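PDB 2X5N: 26S proteasome regulatory subunit rpn10 from Schizosaccharomyces pombe, which protects polyubiquitin chains against disassembly by deubiquitinating enzymes and so promotes degradation of proteins by the 26S proteasome. Local coordinates for residues Ala27-Val32 with Lys70-Met75; Ile92-Leu97 with Asn134-Asp139. One frame throughout, in Å; residues are numbered along the deposited sequence.

In the fold
Both contacts belong to the von Willebrand factor type A domain, in which helices pack on a central, mostly parallel sheet. Contact 1 sets helix 24-42 beside helix 68-75. Contact 2 joins helix 86-98 to the turn and strand start that follow helix 121-133. Their centres are about 20 Å apart, on opposite sides of the chain's centre, and their nearest atoms are about 10 Å apart, so they do not touch. Along the chain they come in series, and helix 68-75 of contact 1 is followed directly by helix 86-98 of contact 2. Both contacts touch strand 3-9, from opposite faces: Val32, Phe71 and Met75 on Ile7 and Ile9, Leu97 on Ala4 and Met6.

Contact 1 of 2, residues Ala27-Val32 with Lys70-Met75; sequences AQKDTV and KFLSAM
Val32 and Phe71 meet in the buried part of this contact. Val32 CG1 meets Phe71 CD2 at 3.9 Å and lies at the edge of the ring, in its plane. This methyl is anti to the backbone N (chi1 170°), which turns it to the ring. Phe71 also meets Phe36 edge-to-face. Met75 belongs to the same packed side. Val32 and Met75 both rest on Ile9 of strand 3-9, and Phe71 rests on Ile7. The two helix segments run nearly antiparallel, at 158°, with their axes 12.0 Å apart, and side chains span the gap. Helices 24-42 and 68-75 thus pack side by side against the sheet of the von Willebrand factor type A alpha/beta domain.

The Lys29 end is looser and reaches solvent. Lys29 is modelled in two conformers, and what follows holds for one of them. Its extended chain lies alongside Met75, the two pointing opposite ways, with Lys29 CE 4.0 Å from Met75 CE. The bend of Met75 at chi3 (-79°) brings its methyl to the lysine methylenes. The exposed Leu72 brings its CD2 near Lys29 CE. A water tentatively bridges Lys29 NZ to Leu72 O.

The direct contacts are apolar. In this conformer the lysine packs with its methylenes, while the probably charged ammonium group reaches water.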
ATOM      1  N   ALA A  27       4.544 -11.232  -6.361  1.00  5.15           N
ATOM      2  CA  ALA A  27       3.230 -10.843  -6.852  1.00  5.70           C
ATOM      3  C   ALA A  27       2.892  -9.399  -6.559  1.00  4.45           C
ATOM      4  O   ALA A  27       2.378  -8.635  -7.364  1.00  5.39           O
ATOM      5  CB  ALA A  27       2.152 -11.809  -6.482  1.00  5.66           C
ATOM      6  N   GLN A  28       3.188  -9.063  -5.315  1.00  7.18           N
ATOM      7  CA  GLN A  28       3.008  -7.725  -4.810  1.00  7.86           C
ATOM      8  C   GLN A  28       3.923  -6.778  -5.579  1.00  6.74           C
ATOM      9  O   GLN A  28       3.518  -5.682  -5.983  1.00  6.85           O
ATOM     10  CB  GLN A  28       3.309  -7.726  -3.288  1.00  5.58           C
ATOM     11  CG  GLN A  28       3.744  -6.422  -2.727  1.00  8.20           C
ATOM     12  CD  GLN A  28       4.163  -6.601  -1.305  1.00  6.17           C
ATOM     13  OE1 GLN A  28       3.450  -6.230  -0.390  1.00  6.13           O
ATOM     14  NE2 GLN A  28       5.328  -7.221  -1.105  1.00  6.10           N
ATOM     15  N   LYS A  29       5.184  -7.165  -5.732  0.80  7.22           N
ATOM     16  CA  LYS A  29       6.179  -6.290  -6.396  0.80  8.72           C
ATOM     17  C   LYS A  29       5.741  -5.832  -7.804  0.80  7.05           C
ATOM     18  O   LYS A  29       5.896  -4.663  -8.158  0.80  9.90           O
ATOM     19  CB  LYS A  29       7.544  -6.982  -6.447  0.80 21.25           C
ATOM     20  CG  LYS A  29       8.698  -6.075  -6.802  0.80 51.22           C
ATOM     21  CD  LYS A  29       9.990  -6.865  -6.858  0.80 79.87           C
ATOM     22  CE  LYS A  29      11.176  -5.989  -7.200  0.80106.12           C
ATOM     23  NZ  LYS A  29      12.360  -6.818  -7.545  0.80129.67           N
ATOM     24  N   ASP A  30       5.154  -6.743  -8.582  1.00  9.17           N
ATOM     25  CA  ASP A  30       4.618  -6.382  -9.898  1.00  7.99           C
ATOM     26  C   ASP A  30       3.398  -5.427  -9.778  1.00  9.87           C
ATOM     27  O   ASP A  30       3.207  -4.526 -10.586  1.00 10.43           O
ATOM     28  CB  ASP A  30       4.191  -7.630 -10.687  1.00 11.60           C
ATOM     29  CG  ASP A  30       5.370  -8.439 -11.236  0.53 12.13           C
ATOM     30  OD1 ASP A  30       6.531  -8.114 -10.935  0.45 11.86           O
ATOM     31  OD2 ASP A  30       5.125  -9.415 -11.985  0.39 12.18           O
ATOM     32  N   THR A  31       2.581  -5.624  -8.759  1.00  6.82           N
ATOM     33  CA  THR A  31       1.418  -4.770  -8.505  1.00  6.76           C
ATOM     34  C   THR A  31       1.831  -3.332  -8.120  1.00  6.14           C
ATOM     35  O   THR A  31       1.173  -2.355  -8.491  1.00  6.88           O
ATOM     36  CB  THR A  31       0.552  -5.391  -7.421  1.00  6.38           C
ATOM     37  OG1 THR A  31       0.280  -6.741  -7.795  1.00  6.11           O
ATOM     38  CG2 THR A  31      -0.734  -4.645  -7.277  1.00  6.54           C
ATOM     39  N   VAL A  32       2.933  -3.196  -7.398  1.00  5.93           N
ATOM     40  CA  VAL A  32       3.454  -1.880  -7.032  1.00  6.24           C
ATOM     41  C   VAL A  32       3.703  -1.031  -8.290  1.00  4.88           C
ATOM     42  O   VAL A  32       3.374   0.159  -8.331  1.00  5.43           O
ATOM     43  CB  VAL A  32       4.759  -2.020  -6.206  1.00  5.51           C
ATOM     44  CG1 VAL A  32       5.454  -0.658  -6.015  1.00  6.98           C
ATOM     45  CG2 VAL A  32       4.453  -2.638  -4.839  1.00  6.65           C
ATOM     46  N   LYS A  70      14.043   4.330  -8.789  1.00  7.55           N
ATOM     47  CA  LYS A  70      14.403   4.461  -7.389  1.00 10.27           C
ATOM     48  C   LYS A  70      13.726   3.379  -6.546  1.00  7.69           C
ATOM     49  O   LYS A  70      14.313   2.880  -5.594  1.00  9.04           O
ATOM     50  CB  LYS A  70      14.032   5.853  -6.874  1.00 29.85           C
ATOM     51  CG  LYS A  70      14.931   6.964  -7.408  1.00 65.86           C
ATOM     52  CD  LYS A  70      14.629   8.301  -6.757  1.00101.57           C
ATOM     53  CE  LYS A  70      14.614   8.185  -5.244  1.00133.90           C
ATOM     54  NZ  LYS A  70      14.885   9.487  -4.596  1.00162.50           N
ATOM     55  N   PHE A  71      12.488   3.019  -6.883  1.00  6.81           N
ATOM     56  CA  PHE A  71      11.823   1.937  -6.168  1.00  6.42           C
ATOM     57  C   PHE A  71      12.564   0.633  -6.405  1.00  6.63           C
ATOM     58  O   PHE A  71      12.816  -0.138  -5.475  1.00  9.18           O
ATOM     59  CB  PHE A  71      10.370   1.748  -6.645  1.00  6.14           C
ATOM     60  CG  PHE A  71       9.361   2.712  -6.039  1.00  5.82           C
ATOM     61  CD1 PHE A  71       9.660   4.038  -5.790  1.00  6.22           C
ATOM     62  CD2 PHE A  71       8.097   2.262  -5.769  1.00  6.20           C
ATOM     63  CE1 PHE A  71       8.708   4.887  -5.249  1.00  6.60           C
ATOM     64  CE2 PHE A  71       7.153   3.113  -5.235  1.00  7.37           C
ATOM     65  CZ  PHE A  71       7.463   4.431  -4.981  1.00  7.46           C
ATOM     66  N   LEU A  72      12.885   0.336  -7.666  1.00  7.05           N
ATOM     67  CA  LEU A  72      13.529  -0.931  -8.000  1.00  7.61           C
ATOM     68  C   LEU A  72      14.906  -1.022  -7.353  1.00  6.92           C
ATOM     69  O   LEU A  72      15.274  -2.059  -6.822  1.00  8.58           O
ATOM     70  CB  LEU A  72      13.607  -1.083  -9.518  1.00  7.51           C
ATOM     71  CG  LEU A  72      12.277  -1.376 -10.205  1.00  8.67           C
ATOM     72  CD1 LEU A  72      12.427  -1.307 -11.706  1.00 10.60           C
ATOM     73  CD2 LEU A  72      11.776  -2.762  -9.791  1.00 13.24           C
ATOM     74  N   SER A  73      15.685   0.046  -7.395  1.00  7.69           N
ATOM     75  CA  SER A  73      16.997   0.012  -6.758  1.00  8.83           C
ATOM     76  C   SER A  73      16.881  -0.194  -5.249  1.00  9.99           C
ATOM     77  O   SER A  73      17.690  -0.911  -4.675  1.00 11.90           O
ATOM     78  CB  SER A  73      17.761   1.299  -7.009  1.00 12.67           C
ATOM     79  OG  SER A  73      18.046   1.432  -8.382  1.00 14.87           O
ATOM     80  N   ALA A  74      15.874   0.425  -4.613  1.00 10.52           N
ATOM     81  CA  ALA A  74      15.739   0.322  -3.161  1.00 12.15           C
ATOM     82  C   ALA A  74      15.256  -1.061  -2.735  1.00 12.46           C
ATOM     83  O   ALA A  74      15.551  -1.509  -1.624  1.00 16.09           O
ATOM     84  CB  ALA A  74      14.814   1.404  -2.611  1.00 14.56           C
ATOM     85  N   MET A  75      14.495  -1.733  -3.592  1.00 10.91           N
ATOM     86  CA  MET A  75      14.017  -3.075  -3.270  1.00 13.34           C
ATOM     87  C   MET A  75      15.068  -4.150  -3.541  1.00 12.49           C
ATOM     88  O   MET A  75      14.938  -5.275  -3.072  1.00 13.64           O
ATOM     89  CB  MET A  75      12.741  -3.415  -4.034  1.00 10.69           C
ATOM     90  CG  MET A  75      11.532  -2.646  -3.544  1.00 11.12           C
ATOM     91  SD  MET A  75       9.973  -3.184  -4.287  1.00 12.59           S
ATOM     92  CE  MET A  75      10.056  -2.370  -5.875  1.00 17.59           C
TER
HETATM   93  O   HOH W   1      14.266  -4.572  -7.167  1.00 18.98           O

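Contact 2 of 2, residues Ile92-Leu97 with Asn134-Asp139; sequences IAQLAL and NNVAID
Gln94 and Asn134 join side chain to side chain across this contact. Asn134 ND2 donates to Gln94 OE1 at 3.0 Å, with a nearly straight N-H...O angle of 164°. The donor is slightly tilted from the carbonyl plane of Gln94. The acceptor lies close to the amide plane of Asn134. The two amides are nevertheless turned well apart, and the side chains are set roughly perpendicular. Gln94 leaves the helix with CG anti to its carbonyl carbon (chi1 -72°) and runs extended towards Asn134. Gln94 OE1 also lies 4.0 Å from Val136 CG2, so the polar bond is flanked by a methyl. Beside this bond, Leu97 CD1 approaches Val136 CG1 at 4.4 Å, a light apolar touch.

In the second shell, Gln94 NE2 donates to Ile90 O in the preceding turn of the same helix. Both ends of the amide are thus held, which probably limits its rotation. Replacing Gln94 by an alanine removes the amide, and would probably leave Asn134 ND2 without this acceptor, Ile90 O without this donor, and a gap beside Val136. Met131 of helix 121-133 touches both Gln94 and Val136, so the contact has a neighbour from a third element. Leu97 rests on Ala4 and Met6 of strand 3-9.

Asn134 lies in the turn after helix 121-133. Asn135 follows with positive phi (63°) in a Schellman motif, which ends the helix and leads the chain into strand 136-143. That strand pairs in parallel with strand 106-113. Strand 106-113, helix 121-133 and strand 136-143 make a beta-alpha-beta unit, with helix 86-98 packed beside it, as expected of the Rossmann-like alpha/beta fold of von Willebrand factor type A domains.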
ATOM      1  N   ILE A  92       4.080   5.793  10.303  1.00  4.29           N
ATOM      2  CA  ILE A  92       5.301   6.305   9.708  1.00  4.26           C
ATOM      3  C   ILE A  92       5.017   6.890   8.322  1.00  3.93           C
ATOM      4  O   ILE A  92       5.583   7.911   7.931  1.00  5.43           O
ATOM      5  CB  ILE A  92       6.369   5.218   9.664  1.00  5.19           C
ATOM      6  CG1 ILE A  92       6.842   4.874  11.089  1.00  5.07           C
ATOM      7  CG2 ILE A  92       7.559   5.637   8.810  1.00  7.62           C
ATOM      8  CD1 ILE A  92       7.656   3.594  11.181  1.00  8.64           C
ATOM      9  N   ALA A  93       4.112   6.254   7.573  1.00  4.09           N
ATOM     10  CA  ALA A  93       3.736   6.763   6.261  1.00  4.41           C
ATOM     11  C   ALA A  93       3.121   8.140   6.371  1.00  4.21           C
ATOM     12  O   ALA A  93       3.364   9.010   5.539  1.00  5.27           O
ATOM     13  CB  ALA A  93       2.759   5.810   5.591  1.00  5.67           C
ATOM     14  N   GLN A  94       2.279   8.355   7.379  1.00  4.13           N
ATOM     15  CA  GLN A  94       1.716   9.689   7.581  1.00  5.01           C
ATOM     16  C   GLN A  94       2.791  10.725   7.908  1.00  5.74           C
ATOM     17  O   GLN A  94       2.730  11.863   7.431  1.00  6.37           O
ATOM     18  CB  GLN A  94       0.664   9.652   8.669  1.00  4.63           C
ATOM     19  CG  GLN A  94      -0.599   8.957   8.176  1.00  5.54           C
ATOM     20  CD  GLN A  94      -1.637   8.882   9.250  1.00  6.70           C
ATOM     21  OE1 GLN A  94      -2.307   9.882   9.560  1.00  7.70           O
ATOM     22  NE2 GLN A  94      -1.805   7.697   9.833  1.00  7.34           N
ATOM     23  N   LEU A  95       3.766  10.346   8.729  1.00  5.24           N
ATOM     24  CA  LEU A  95       4.889  11.232   9.004  1.00  5.56           C
ATOM     25  C   LEU A  95       5.649  11.555   7.699  1.00  6.09           C
ATOM     26  O   LEU A  95       5.974  12.712   7.427  1.00  7.00           O
ATOM     27  CB  LEU A  95       5.801  10.598  10.067  1.00  7.70           C
ATOM     28  CG  LEU A  95       7.126  11.314  10.383  1.00  7.65           C
ATOM     29  CD1 LEU A  95       6.898  12.741  10.853  1.00 11.51           C
ATOM     30  CD2 LEU A  95       7.890  10.539  11.424  1.00 10.50           C
ATOM     31  N   ALA A  96       5.898  10.545   6.873  1.00  6.21           N
ATOM     32  CA  ALA A  96       6.590  10.752   5.609  1.00  6.81           C
ATOM     33  C   ALA A  96       5.808  11.712   4.706  1.00  6.85           C
ATOM     34  O   ALA A  96       6.402  12.603   4.075  1.00  9.42           O
ATOM     35  CB  ALA A  96       6.819   9.421   4.937  1.00  7.82           C
ATOM     36  N   LEU A  97       4.479  11.553   4.664  1.00  6.24           N
ATOM     37  CA  LEU A  97       3.656  12.375   3.795  1.00  7.58           C
ATOM     38  C   LEU A  97       3.673  13.847   4.205  1.00  7.23           C
ATOM     39  O   LEU A  97       3.451  14.719   3.379  1.00  7.96           O
ATOM     40  CB  LEU A  97       2.228  11.843   3.725  1.00  7.88           C
ATOM     41  CG  LEU A  97       2.068  10.600   2.822  1.00  7.76           C
ATOM     42  CD1 LEU A  97       0.806   9.835   3.163  1.00  8.44           C
ATOM     43  CD2 LEU A  97       2.082  10.957   1.330  1.00  9.57           C
ATOM     44  N   ASN A 134      -7.091  13.202   9.754  1.00 14.10           N
ATOM     45  CA  ASN A 134      -5.886  13.758   9.126  1.00 10.76           C
ATOM     46  C   ASN A 134      -6.014  13.946   7.603  1.00 12.50           C
ATOM     47  O   ASN A 134      -5.055  14.366   6.966  1.00 13.44           O
ATOM     48  CB  ASN A 134      -4.691  12.837   9.456  1.00 12.49           C
ATOM     49  CG  ASN A 134      -4.274  12.926  10.933  1.00 12.58           C
ATOM     50  OD1 ASN A 134      -4.610  13.891  11.614  1.00 13.84           O
ATOM     51  ND2 ASN A 134      -3.564  11.913  11.425  1.00 13.62           N
ATOM     52  N   ASN A 135      -7.174  13.589   7.025  1.00 12.54           N
ATOM     53  CA  ASN A 135      -7.450  13.719   5.572  1.00 13.40           C
ATOM     54  C   ASN A 135      -6.527  12.856   4.671  1.00 10.93           C
ATOM     55  O   ASN A 135      -6.171  13.181   3.550  1.00 15.31           O
ATOM     56  CB  ASN A 135      -7.401  15.181   5.133  1.00 24.21           C
ATOM     57  CG  ASN A 135      -8.611  15.965   5.601  1.00 36.68           C
ATOM     58  OD1 ASN A 135      -9.739  15.463   5.558  1.00 34.83           O
ATOM     59  ND2 ASN A 135      -8.389  17.196   6.045  1.00 50.23           N
ATOM     60  N   VAL A 136      -6.155  11.735   5.228  1.00  7.26           N
ATOM     61  CA  VAL A 136      -5.342  10.729   4.590  1.00  5.31           C
ATOM     62  C   VAL A 136      -6.180   9.598   4.049  1.00  4.74           C
ATOM     63  O   VAL A 136      -6.803   8.924   4.860  1.00  6.41           O
ATOM     64  CB  VAL A 136      -4.150  10.259   5.442  1.00  7.12           C
ATOM     65  CG1 VAL A 136      -3.253   9.343   4.669  1.00  8.42           C
ATOM     66  CG2 VAL A 136      -3.390  11.445   6.011  1.00  7.32           C
ATOM     67  N   ALA A 137      -6.231   9.421   2.739  1.00  4.67           N
ATOM     68  CA  ALA A 137      -6.944   8.303   2.140  1.00  4.92           C
ATOM     69  C   ALA A 137      -6.089   7.056   2.199  1.00  4.88           C
ATOM     70  O   ALA A 137      -4.863   7.136   2.275  1.00  5.20           O
ATOM     71  CB  ALA A 137      -7.272   8.617   0.704  1.00  6.08           C
ATOM     72  N   ILE A 138      -6.738   5.900   2.165  1.00  4.72           N
ATOM     73  CA  ILE A 138      -6.006   4.652   2.194  1.00  5.05           C
ATOM     74  C   ILE A 138      -6.725   3.585   1.379  1.00  4.34           C
ATOM     75  O   ILE A 138      -7.955   3.454   1.434  1.00  4.84           O
ATOM     76  CB  ILE A 138      -5.738   4.183   3.634  1.00  6.58           C
ATOM     77  CG1 ILE A 138      -4.934   2.870   3.636  1.00  8.46           C
ATOM     78  CG2 ILE A 138      -7.039   4.082   4.433  1.00  8.61           C
ATOM     79  CD1 ILE A 138      -4.136   2.631   4.879  1.00 11.69           C
ATOM     80  N   ASP A 139      -5.927   2.846   0.625  1.00  4.27           N
ATOM     81  CA  ASP A 139      -6.337   1.624  -0.041  1.00  3.88           C
ATOM     82  C   ASP A 139      -5.527   0.478   0.536  1.00  5.03           C
ATOM     83  O   ASP A 139      -4.328   0.601   0.765  1.00  5.34           O
ATOM     84  CB  ASP A 139      -6.091   1.715  -1.542  1.00  5.22           C
ATOM     85  CG  ASP A 139      -6.768   2.890  -2.148  1.00  5.81           C
ATOM     86  OD1 ASP A 139      -7.970   3.081  -1.866  1.00  6.83           O
ATOM     87  OD2 ASP A 139      -6.099   3.619  -2.908  1.00  7.35           O
TER